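Aquaporin AqpM (Methanothermobacter marburgensis str. Marburg, PDB 2F2B) forms a membrane channel that lets water cross in either direction in response to osmotic change and also gives a transient rise in glycerol flux. Local coordinates at residues A[3-6]-A[7-11]; A[101-104]-A[105-109]; A[114-117]-A[118-122]; A[156-159]-A[160-163]; A[200-203]-A[204-208]. All blocks are in the same frame, centred on the assembly; numbering follows the deposited sequence.

Overall arrangement
All five contacts are local, between side chains about one helical turn apart. Contact 5, on the half-membrane helix starting in the second NPA motif, lies nearest the chain's middle, its centre about 9 Å away. Contact 2 packs against it, with Leu108 O 3.5 Å from Phe204 CD2, and joins contact 1: Arg7 NH1 lies 3.0 Å from Tyr103 OH and Glu11 OE1 3.1 Å from Gln107 NE2, both probable hydrogen bonds. Contact 3 continues helix 100-122 and meets contact 5 through Ser115. Contact 4 stands across the chain's centre, about 22 Å from contact 5 between centres. Glycerol, probably from crystallisation, lies about 5 Å from the Arg202 side chain and 4 Å from that of Leu157.

Contact 1. Residues A[3-6]-A[7-11]; sequences SLTK and RCIAE
Arg7 folds back over the opening turn of helix 4-33. Its backbone N donates to Ser3 O at 2.9 Å, and its chain, bent at chi3 (-74°), swings the guanidinium toward the start of the helix, where one face lies over Leu4 CA. Arg7 NH2 is 3.8 Å from Leu4 CD1, the two side chains crossing at about a right angle. Outside partners complete the grip: Glu99 forms a salt bridge with NH2, and Val2 O accepts from NE. At Cys8 the amide N bonds to Leu4 O at 2.8 Å, and SG rests 3.9 Å from Leu4 CD1. One leucine methyl therefore meets both the guanidinium and the thiol. Ile9 N then donates to Thr5 O, and Ile9 CG1, placed beside its own backbone N, packs 3.2 Å from that same Thr5 O. Ala10 N closes the series on Lys6 O. Lys6 itself runs out extended to a second subunit, where NZ bonds to Ser245 OG and Tyr242 O of that subunit and meets the ring of the same Tyr242 as a cation-pi pair. Ser3 is the N-cap: Lys6 N donates to Ser3 OG at 3.2 Å, nearly straight at 166°. The serine hydroxyl thus satisfies an amide of the first turn, while the Arg7 cation, which the positive end of a helix dipole would tend to disfavour, is probably compensated by Glu99.

Contact 2. Residues A[101-104]-A[105-109]; sequences VPYI and IAQLL
Gln107 reaches back along helix 100-122 across the carbonyl of Tyr103. Its CG lies beside the backbone N (chi1 -64°) and sits only 3.0 Å from Tyr103 O. The extended chain lays the amide beside that oxygen, with OE1 3.5 Å from Ile104 CA. On the other branch, NE2 is 4.0 Å from Tyr103 CB. One turn round the helix, Ile104 CG2 and Leu108 CD1 touch at 3.9 Å, the two side chains lying side by side and pointing the same way. On the surface, Val101 CG1 meets Ile105 CD1 at 3.7 Å. Beneath these contacts run the regular backbone bonds, among them Ile105 N to Val101 O and Leu108 N to Ile104 O, both 2.9 Å. A second shell fixes the polar ends: Gln107 NE2 bonds to Thr86 OG1 as well as to Glu11, and Tyr103 OH bonds to Ser77 O while its ring meets His80 edge-to-face. Ile104 leans on Pro83, and Leu108 on Ala201. Residues 101-109 thus touch both short helices that start in the NPA motifs, 83-91 and 200-214, as expected of a transmembrane helix in the aquaporin fold, where two half-membrane helices are packed within the bundle.

Contact 3. Residues A[114-117]-A[118-122]; sequences GSFI and FLQCA
Gly114 O accepts from Phe118 N at 3.0 Å, and Leu119 N repeats the bond to Ser115 O at the same 3.0 Å. These are ordinary helical bonds; the distinctive feature of this turn is the way Gln120 lies over the Phe116 ring. The phenylalanine sends CG anti to its backbone N (chi1 176°), and the glutamine chain bends at chi2 (-57°), bringing its CG over the ring face, while OE1 lies above the ring plane but past the CE1-CZ rim. Gln120 CG stands 4.3 Å from the Phe116 ring centroid, a CH-pi contact offset toward the rim, and OE1 settles 3.3 Å from Phe116 CE1. Ring and amide planes are 39° apart, so the amide is tilted against the ring and does not stack on it. Gln120 N completes the pairing with a bond to Phe116 O at 3.1 Å. Phe118, by contrast, leads its ring away from the turn to meet Phe20 edge-to-face and to pack on Thr189 of a second subunit. Both the backbone oxygen and the side chain of Gln120 meet that subunit too, through its Gln145 and Leu148. The C-H bonds of Phe116 CE1 and CZ are slightly positive, so the approach of OE1 to this rim is probably tolerated or mildly favourable, with the CH-pi contact of Gln120 CG beside it.

Contact 4. Residues A[156-159]-A[160-163]; sequences LLMI and TIMG
Thr160 has its hydroxyl turned beside its own backbone N (chi1 -61°), and this rotation brings OG1 to Leu156 O, which the backbone N already reaches. OG1 donates to Leu156 O at 2.8 Å and Thr160 N at 3.1 Å, from opposite faces of the carbonyl plane, so one oxygen is held by two donors. A further bond from Thr160 N to Leu157 O is weak. The torsions of Ile159 explain a tight spot: with chi1 at -158°, CG2 falls between the backbone N and the carbonyl carbon, and ends 3.1 Å from Thr160 N. The apolar face is knitted by longer side chains. Leu157 CD1 touches Ile161 CD1 at 3.8 Å. Met158, bent beyond CG, places CE 3.9 Å from Met162 SD and 4.0 Å from Ile161 CG2, one methyl thus serving two neighbours. Around the turn, Thr160 packs on Thr182 of helix 175-194 and on Ala68 of a third subunit, while Leu157 touches Asn82 of the first NPA motif. A threonine hydroxyl returned to the carbonyl one turn earlier is a familiar device of transmembrane helices, satisfying a polar side chain inside an apolar bundle.

Contact 5. Residues A[200-203]-A[204-208]; sequences PART and FGPYL
Arg202 and Pro206 meet at a proline kink in the half-membrane helix 200-214, which begins with the Pro200 and Ala201 of the second NPA motif. The hydrogen-bonding pattern records the break. Phe204 N donates to Pro200 O at 3.0 Å and Gly205 N to Ala201 O, nearly straight at 171°, but Pro206 has no N-H to offer Arg202 O. The proline ring takes that place, its CD 3.0 Å from Arg202 O, and this buried oxygen has no hydrogen-bonding partner in the model. Regular bonding resumes with Tyr207 N on Thr203 O. Arg202, bent at chi2 (-96°), returns toward the same proline: NH1 is 3.9 Å from Pro206 CG, which sits at the edge of the guanidinium, near its plane. Arg202 NH2 donates to Gly133 O and Arg202 N to Asn199 OD1, and a bound glycerol lies near the side chain. This position, just after the second NPA motif, is consistent with the arginine of the aromatic/arginine selectivity filter known in aquaporins. Polar ends across the turn are tied to loops, Thr203 OG1 to Ser197 OG and Thr135 OG1, and Tyr207 OH to Thr135 O. The methyl of Thr203 does the packing: CG2 lies over one face of the Tyr207 ring as a CH-pi contact, 3.5 Å from the ring centroid and 16° off the ring normal.

Contact 1. Residues A[3-6]-A[7-11]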
# COMPACT_ATOMS: atom_id res chain seq x y z
N SER A 3 12.82 -28.04 -16.70
CA SER A 3 12.10 -29.31 -16.75
C SER A 3 10.75 -29.22 -16.05
O SER A 3 10.56 -28.38 -15.16
CB SER A 3 12.92 -30.42 -16.10
OG SER A 3 12.97 -30.27 -14.69
N LEU A 4 9.83 -30.10 -16.44
CA LEU A 4 8.50 -30.13 -15.84
C LEU A 4 8.59 -30.47 -14.36
O LEU A 4 7.80 -29.98 -13.55
CB LEU A 4 7.62 -31.15 -16.57
CG LEU A 4 6.16 -31.28 -16.11
CD1 LEU A 4 5.45 -29.93 -16.19
CD2 LEU A 4 5.45 -32.31 -16.99
N THR A 5 9.55 -31.33 -14.01
CA THR A 5 9.73 -31.71 -12.61
C THR A 5 10.04 -30.48 -11.76
O THR A 5 9.42 -30.25 -10.73
CB THR A 5 10.88 -32.73 -12.45
OG1 THR A 5 10.49 -33.97 -13.06
CG2 THR A 5 11.18 -32.97 -10.98
N LYS A 6 11.00 -29.68 -12.21
CA LYS A 6 11.38 -28.48 -11.48
C LYS A 6 10.28 -27.42 -11.52
O LYS A 6 10.08 -26.68 -10.55
CB LYS A 6 12.68 -27.91 -12.04
CG LYS A 6 13.90 -28.75 -11.67
CD LYS A 6 15.17 -28.22 -12.30
CE LYS A 6 16.38 -29.00 -11.80
NZ LYS A 6 17.64 -28.54 -12.44
N ARG A 7 9.55 -27.36 -12.63
CA ARG A 7 8.46 -26.40 -12.75
C ARG A 7 7.31 -26.76 -11.82
O ARG A 7 6.66 -25.88 -11.26
CB ARG A 7 8.00 -26.30 -14.20
CG ARG A 7 8.97 -25.50 -15.06
CD ARG A 7 8.43 -25.22 -16.45
NE ARG A 7 8.45 -26.40 -17.31
CZ ARG A 7 7.38 -26.92 -17.89
NH1 ARG A 7 6.19 -26.37 -17.69
NH2 ARG A 7 7.49 -27.98 -18.68
N CYS A 8 7.08 -28.06 -11.63
CA CYS A 8 6.02 -28.50 -10.72
C CYS A 8 6.44 -28.22 -9.28
O CYS A 8 5.61 -27.86 -8.44
CB CYS A 8 5.72 -29.98 -10.92
SG CYS A 8 4.69 -30.33 -12.36
N ILE A 9 7.73 -28.38 -9.00
CA ILE A 9 8.22 -28.09 -7.65
C ILE A 9 8.02 -26.59 -7.39
O ILE A 9 7.62 -26.19 -6.30
CB ILE A 9 9.72 -28.44 -7.51
CG1 ILE A 9 9.91 -29.96 -7.58
CG2 ILE A 9 10.27 -27.90 -6.19
CD1 ILE A 9 11.37 -30.40 -7.62
N ALA A 10 8.27 -25.78 -8.41
CA ALA A 10 8.09 -24.33 -8.29
C ALA A 10 6.62 -23.99 -8.04
O ALA A 10 6.31 -23.14 -7.21
CB ALA A 10 8.59 -23.63 -9.55
N GLU A 11 5.72 -24.65 -8.75
CA GLU A 11 4.29 -24.40 -8.56
C GLU A 11 3.86 -24.80 -7.15
O GLU A 11 3.01 -24.15 -6.54
CB GLU A 11 3.46 -25.17 -9.61
CG GLU A 11 3.54 -24.59 -11.02
CD GLU A 11 2.93 -23.20 -11.13
OE1 GLU A 11 1.77 -23.03 -10.69
OE2 GLU A 11 3.59 -22.28 -11.65

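Contact 2. Residues A[101-104]-A[105-109]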
# COMPACT_ATOMS: atom_id res chain seq x y z
N VAL A 101 -2.83 -30.97 -15.84
CA VAL A 101 -3.01 -31.80 -14.65
C VAL A 101 -1.78 -31.79 -13.74
O VAL A 101 -1.91 -31.69 -12.52
CB VAL A 101 -3.38 -33.25 -15.03
CG1 VAL A 101 -3.44 -34.12 -13.78
CG2 VAL A 101 -4.73 -33.26 -15.74
N PRO A 102 -0.57 -31.90 -14.31
CA PRO A 102 0.64 -31.88 -13.47
C PRO A 102 0.72 -30.60 -12.64
O PRO A 102 1.01 -30.64 -11.44
CB PRO A 102 1.76 -31.98 -14.50
CG PRO A 102 1.16 -32.86 -15.55
CD PRO A 102 -0.24 -32.30 -15.69
N TYR A 103 0.46 -29.46 -13.27
CA TYR A 103 0.49 -28.18 -12.56
C TYR A 103 -0.57 -28.11 -11.47
O TYR A 103 -0.29 -27.69 -10.35
CB TYR A 103 0.30 -27.01 -13.52
CG TYR A 103 1.58 -26.37 -14.02
CD1 TYR A 103 1.67 -24.99 -14.20
CD2 TYR A 103 2.70 -27.15 -14.33
CE1 TYR A 103 2.83 -24.40 -14.68
CE2 TYR A 103 3.87 -26.57 -14.81
CZ TYR A 103 3.92 -25.19 -14.99
OH TYR A 103 5.07 -24.61 -15.48
N ILE A 104 -1.80 -28.51 -11.79
CA ILE A 104 -2.88 -28.45 -10.82
C ILE A 104 -2.61 -29.34 -9.60
O ILE A 104 -2.87 -28.94 -8.47
CB ILE A 104 -4.24 -28.83 -11.46
CG1 ILE A 104 -4.62 -27.77 -12.50
CG2 ILE A 104 -5.33 -28.94 -10.39
CD1 ILE A 104 -5.98 -27.99 -13.15
N ILE A 105 -2.07 -30.53 -9.83
CA ILE A 105 -1.76 -31.42 -8.71
C ILE A 105 -0.72 -30.77 -7.81
O ILE A 105 -0.84 -30.79 -6.59
CB ILE A 105 -1.25 -32.79 -9.20
CG1 ILE A 105 -2.40 -33.56 -9.86
CG2 ILE A 105 -0.68 -33.59 -8.03
CD1 ILE A 105 -2.00 -34.92 -10.42
N ALA A 106 0.31 -30.18 -8.42
CA ALA A 106 1.36 -29.52 -7.66
C ALA A 106 0.79 -28.37 -6.84
O ALA A 106 1.19 -28.15 -5.70
CB ALA A 106 2.45 -28.99 -8.61
N GLN A 107 -0.15 -27.64 -7.43
CA GLN A 107 -0.79 -26.50 -6.77
C GLN A 107 -1.65 -26.96 -5.59
O GLN A 107 -1.59 -26.38 -4.50
CB GLN A 107 -1.64 -25.71 -7.78
CG GLN A 107 -0.82 -25.08 -8.91
CD GLN A 107 -1.67 -24.74 -10.13
OE1 GLN A 107 -2.86 -25.04 -10.18
NE2 GLN A 107 -1.05 -24.11 -11.12
N LEU A 108 -2.44 -28.01 -5.79
CA LEU A 108 -3.29 -28.53 -4.72
C LEU A 108 -2.43 -29.02 -3.54
O LEU A 108 -2.75 -28.75 -2.38
CB LEU A 108 -4.16 -29.67 -5.24
CG LEU A 108 -5.24 -29.29 -6.26
CD1 LEU A 108 -5.87 -30.56 -6.84
CD2 LEU A 108 -6.30 -28.42 -5.59
N LEU A 109 -1.35 -29.72 -3.86
CA LEU A 109 -0.45 -30.24 -2.83
C LEU A 109 0.24 -29.10 -2.09
O LEU A 109 0.36 -29.12 -0.87
CB LEU A 109 0.60 -31.16 -3.47
CG LEU A 109 0.09 -32.49 -4.04
CD1 LEU A 109 1.22 -33.22 -4.74
CD2 LEU A 109 -0.49 -33.33 -2.91

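Contact 3. Residues A[114-117]-A[118-122]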
# COMPACT_ATOMS: atom_id res chain seq x y z
N GLY A 114 1.02 -25.80 2.65
CA GLY A 114 1.16 -24.44 3.15
C GLY A 114 0.25 -24.21 4.35
O GLY A 114 0.66 -23.62 5.36
N SER A 115 -0.98 -24.68 4.24
CA SER A 115 -1.96 -24.54 5.31
C SER A 115 -1.52 -25.35 6.53
O SER A 115 -1.62 -24.88 7.67
CB SER A 115 -3.34 -25.02 4.83
OG SER A 115 -4.32 -24.81 5.83
N PHE A 116 -1.03 -26.56 6.29
CA PHE A 116 -0.58 -27.43 7.37
C PHE A 116 0.59 -26.84 8.15
O PHE A 116 0.60 -26.83 9.38
CB PHE A 116 -0.17 -28.79 6.81
CG PHE A 116 0.40 -29.72 7.85
CD1 PHE A 116 -0.41 -30.26 8.84
CD2 PHE A 116 1.76 -30.03 7.85
CE1 PHE A 116 0.12 -31.10 9.82
CE2 PHE A 116 2.30 -30.87 8.82
CZ PHE A 116 1.48 -31.40 9.81
N ILE A 117 1.59 -26.34 7.43
CA ILE A 117 2.76 -25.76 8.07
C ILE A 117 2.39 -24.48 8.81
O ILE A 117 2.96 -24.19 9.87
CB ILE A 117 3.89 -25.51 7.05
CG1 ILE A 117 4.40 -26.85 6.50
CG2 ILE A 117 5.05 -24.75 7.71
CD1 ILE A 117 5.00 -27.78 7.56
N PHE A 118 1.45 -23.71 8.28
CA PHE A 118 1.04 -22.50 8.98
C PHE A 118 0.39 -22.90 10.31
O PHE A 118 0.62 -22.28 11.35
CB PHE A 118 0.05 -21.68 8.17
CG PHE A 118 -0.36 -20.41 8.87
CD1 PHE A 118 0.50 -19.31 8.88
CD2 PHE A 118 -1.54 -20.35 9.59
CE1 PHE A 118 0.18 -18.17 9.62
CE2 PHE A 118 -1.87 -19.21 10.32
CZ PHE A 118 -1.01 -18.12 10.34
N LEU A 119 -0.43 -23.94 10.26
CA LEU A 119 -1.11 -24.42 11.46
C LEU A 119 -0.08 -24.79 12.53
O LEU A 119 -0.29 -24.54 13.72
CB LEU A 119 -1.97 -25.63 11.11
CG LEU A 119 -2.70 -26.34 12.26
CD1 LEU A 119 -3.71 -25.40 12.91
CD2 LEU A 119 -3.39 -27.57 11.70
N GLN A 120 1.03 -25.38 12.11
CA GLN A 120 2.08 -25.77 13.04
C GLN A 120 2.73 -24.55 13.69
O GLN A 120 3.06 -24.58 14.88
CB GLN A 120 3.15 -26.61 12.33
CG GLN A 120 2.61 -27.89 11.72
CD GLN A 120 1.94 -28.78 12.75
OE1 GLN A 120 0.85 -29.29 12.52
NE2 GLN A 120 2.59 -28.97 13.88
N CYS A 121 2.90 -23.48 12.92
CA CYS A 121 3.51 -22.24 13.42
C CYS A 121 2.60 -21.44 14.34
O CYS A 121 3.02 -20.98 15.40
CB CYS A 121 3.90 -21.31 12.26
SG CYS A 121 5.22 -21.87 11.18
N ALA A 122 1.35 -21.27 13.92
CA ALA A 122 0.38 -20.47 14.66
C ALA A 122 -0.33 -21.17 15.81
O ALA A 122 -0.82 -20.51 16.72
CB ALA A 122 -0.65 -19.89 13.70

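Contact 4. Residues A[156-159]-A[160-163]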
# COMPACT_ATOMS: atom_id res chain seq x y z
N LEU A 156 -11.52 -10.38 -13.37
CA LEU A 156 -10.57 -9.26 -13.29
C LEU A 156 -9.14 -9.77 -13.18
O LEU A 156 -8.24 -9.27 -13.86
CB LEU A 156 -10.89 -8.35 -12.10
CG LEU A 156 -9.88 -7.20 -11.91
CD1 LEU A 156 -9.83 -6.35 -13.17
CD2 LEU A 156 -10.26 -6.35 -10.71
N LEU A 157 -8.93 -10.75 -12.31
CA LEU A 157 -7.59 -11.32 -12.14
C LEU A 157 -7.03 -11.84 -13.46
O LEU A 157 -5.92 -11.48 -13.86
CB LEU A 157 -7.62 -12.47 -11.13
CG LEU A 157 -6.34 -13.31 -11.03
CD1 LEU A 157 -5.15 -12.42 -10.67
CD2 LEU A 157 -6.53 -14.40 -9.97
N MET A 158 -7.81 -12.67 -14.15
CA MET A 158 -7.34 -13.26 -15.41
C MET A 158 -7.15 -12.26 -16.55
O MET A 158 -6.19 -12.37 -17.31
CB MET A 158 -8.30 -14.37 -15.85
CG MET A 158 -7.75 -15.26 -16.96
SD MET A 158 -6.35 -16.30 -16.44
CE MET A 158 -5.26 -16.11 -17.82
N ILE A 159 -8.05 -11.29 -16.70
CA ILE A 159 -7.90 -10.33 -17.79
C ILE A 159 -6.66 -9.47 -17.54
O ILE A 159 -5.99 -9.04 -18.49
CB ILE A 159 -9.17 -9.45 -17.97
CG1 ILE A 159 -9.20 -8.89 -19.40
CG2 ILE A 159 -9.21 -8.32 -16.95
CD1 ILE A 159 -10.50 -8.23 -19.79
N THR A 160 -6.32 -9.25 -16.27
CA THR A 160 -5.14 -8.48 -15.93
C THR A 160 -3.91 -9.32 -16.29
O THR A 160 -2.95 -8.83 -16.88
CB THR A 160 -5.12 -8.12 -14.43
OG1 THR A 160 -6.27 -7.33 -14.12
CG2 THR A 160 -3.86 -7.34 -14.07
N ILE A 161 -3.95 -10.61 -15.96
CA ILE A 161 -2.85 -11.51 -16.27
C ILE A 161 -2.61 -11.54 -17.78
O ILE A 161 -1.47 -11.53 -18.24
CB ILE A 161 -3.13 -12.94 -15.74
CG1 ILE A 161 -2.97 -12.96 -14.21
CG2 ILE A 161 -2.18 -13.96 -16.40
CD1 ILE A 161 -3.39 -14.27 -13.55
N MET A 162 -3.69 -11.56 -18.55
CA MET A 162 -3.57 -11.58 -20.01
C MET A 162 -2.87 -10.32 -20.52
O MET A 162 -1.97 -10.39 -21.35
CB MET A 162 -4.96 -11.66 -20.66
CG MET A 162 -5.68 -13.00 -20.48
SD MET A 162 -4.80 -14.38 -21.25
CE MET A 162 -5.03 -14.00 -23.00
N GLY A 163 -3.28 -9.17 -20.00
CA GLY A 163 -2.69 -7.91 -20.44
C GLY A 163 -1.27 -7.60 -19.99
O GLY A 163 -0.49 -7.03 -20.75

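Contact 5. Residues A[200-203]-A[204-208]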
# COMPACT_ATOMS: atom_id res chain seq x y z
N PRO A 200 -9.03 -22.30 -6.92
CA PRO A 200 -9.46 -23.60 -6.38
C PRO A 200 -8.47 -24.24 -5.39
O PRO A 200 -8.89 -24.90 -4.44
CB PRO A 200 -9.65 -24.45 -7.64
CG PRO A 200 -10.06 -23.43 -8.67
CD PRO A 200 -9.09 -22.30 -8.39
N ALA A 201 -7.18 -24.06 -5.62
CA ALA A 201 -6.17 -24.64 -4.73
C ALA A 201 -6.10 -23.88 -3.40
O ALA A 201 -5.98 -24.49 -2.33
CB ALA A 201 -4.80 -24.64 -5.41
N ARG A 202 -6.18 -22.56 -3.48
CA ARG A 202 -6.13 -21.71 -2.29
C ARG A 202 -7.30 -22.03 -1.34
O ARG A 202 -7.21 -21.77 -0.14
CB ARG A 202 -6.14 -20.23 -2.70
CG ARG A 202 -6.32 -19.24 -1.55
CD ARG A 202 -7.79 -18.83 -1.42
NE ARG A 202 -8.02 -17.85 -0.37
CZ ARG A 202 -8.19 -18.14 0.92
NH1 ARG A 202 -8.15 -19.41 1.32
NH2 ARG A 202 -8.41 -17.18 1.80
N THR A 203 -8.38 -22.58 -1.89
CA THR A 203 -9.52 -22.95 -1.06
C THR A 203 -9.34 -24.39 -0.57
O THR A 203 -9.64 -24.71 0.58
CB THR A 203 -10.85 -22.82 -1.84
OG1 THR A 203 -11.09 -21.45 -2.17
CG2 THR A 203 -12.01 -23.33 -0.98
N PHE A 204 -8.84 -25.25 -1.46
CA PHE A 204 -8.62 -26.66 -1.14
C PHE A 204 -7.74 -26.89 0.09
O PHE A 204 -8.09 -27.69 0.97
CB PHE A 204 -7.97 -27.35 -2.35
CG PHE A 204 -7.56 -28.78 -2.08
CD1 PHE A 204 -8.50 -29.80 -2.06
CD2 PHE A 204 -6.22 -29.09 -1.85
CE1 PHE A 204 -8.11 -31.12 -1.81
CE2 PHE A 204 -5.82 -30.40 -1.60
CZ PHE A 204 -6.77 -31.42 -1.58
N GLY A 205 -6.60 -26.21 0.15
CA GLY A 205 -5.69 -26.37 1.28
C GLY A 205 -6.34 -26.17 2.63
O GLY A 205 -6.30 -27.07 3.48
N PRO A 206 -6.91 -24.99 2.89
CA PRO A 206 -7.57 -24.70 4.16
C PRO A 206 -8.74 -25.65 4.44
O PRO A 206 -8.95 -26.07 5.58
CB PRO A 206 -8.02 -23.25 3.99
CG PRO A 206 -6.92 -22.68 3.14
CD PRO A 206 -6.74 -23.76 2.09
N TYR A 207 -9.51 -25.98 3.40
CA TYR A 207 -10.64 -26.90 3.57
C TYR A 207 -10.16 -28.24 4.10
O TYR A 207 -10.74 -28.79 5.05
CB TYR A 207 -11.35 -27.12 2.23
CG TYR A 207 -12.46 -26.13 1.92
CD1 TYR A 207 -12.42 -24.81 2.39
CD2 TYR A 207 -13.55 -26.51 1.13
CE1 TYR A 207 -13.44 -23.90 2.08
CE2 TYR A 207 -14.56 -25.61 0.81
CZ TYR A 207 -14.50 -24.31 1.29
OH TYR A 207 -15.51 -23.43 0.96
N LEU A 208 -9.11 -28.78 3.49
CA LEU A 208 -8.56 -30.07 3.90
C LEU A 208 -8.07 -30.04 5.35
O LEU A 208 -8.45 -30.89 6.16
CB LEU A 208 -7.40 -30.47 2.98
CG LEU A 208 -6.73 -31.82 3.29
CD1 LEU A 208 -7.77 -32.93 3.21
CD2 LEU A 208 -5.60 -32.07 2.30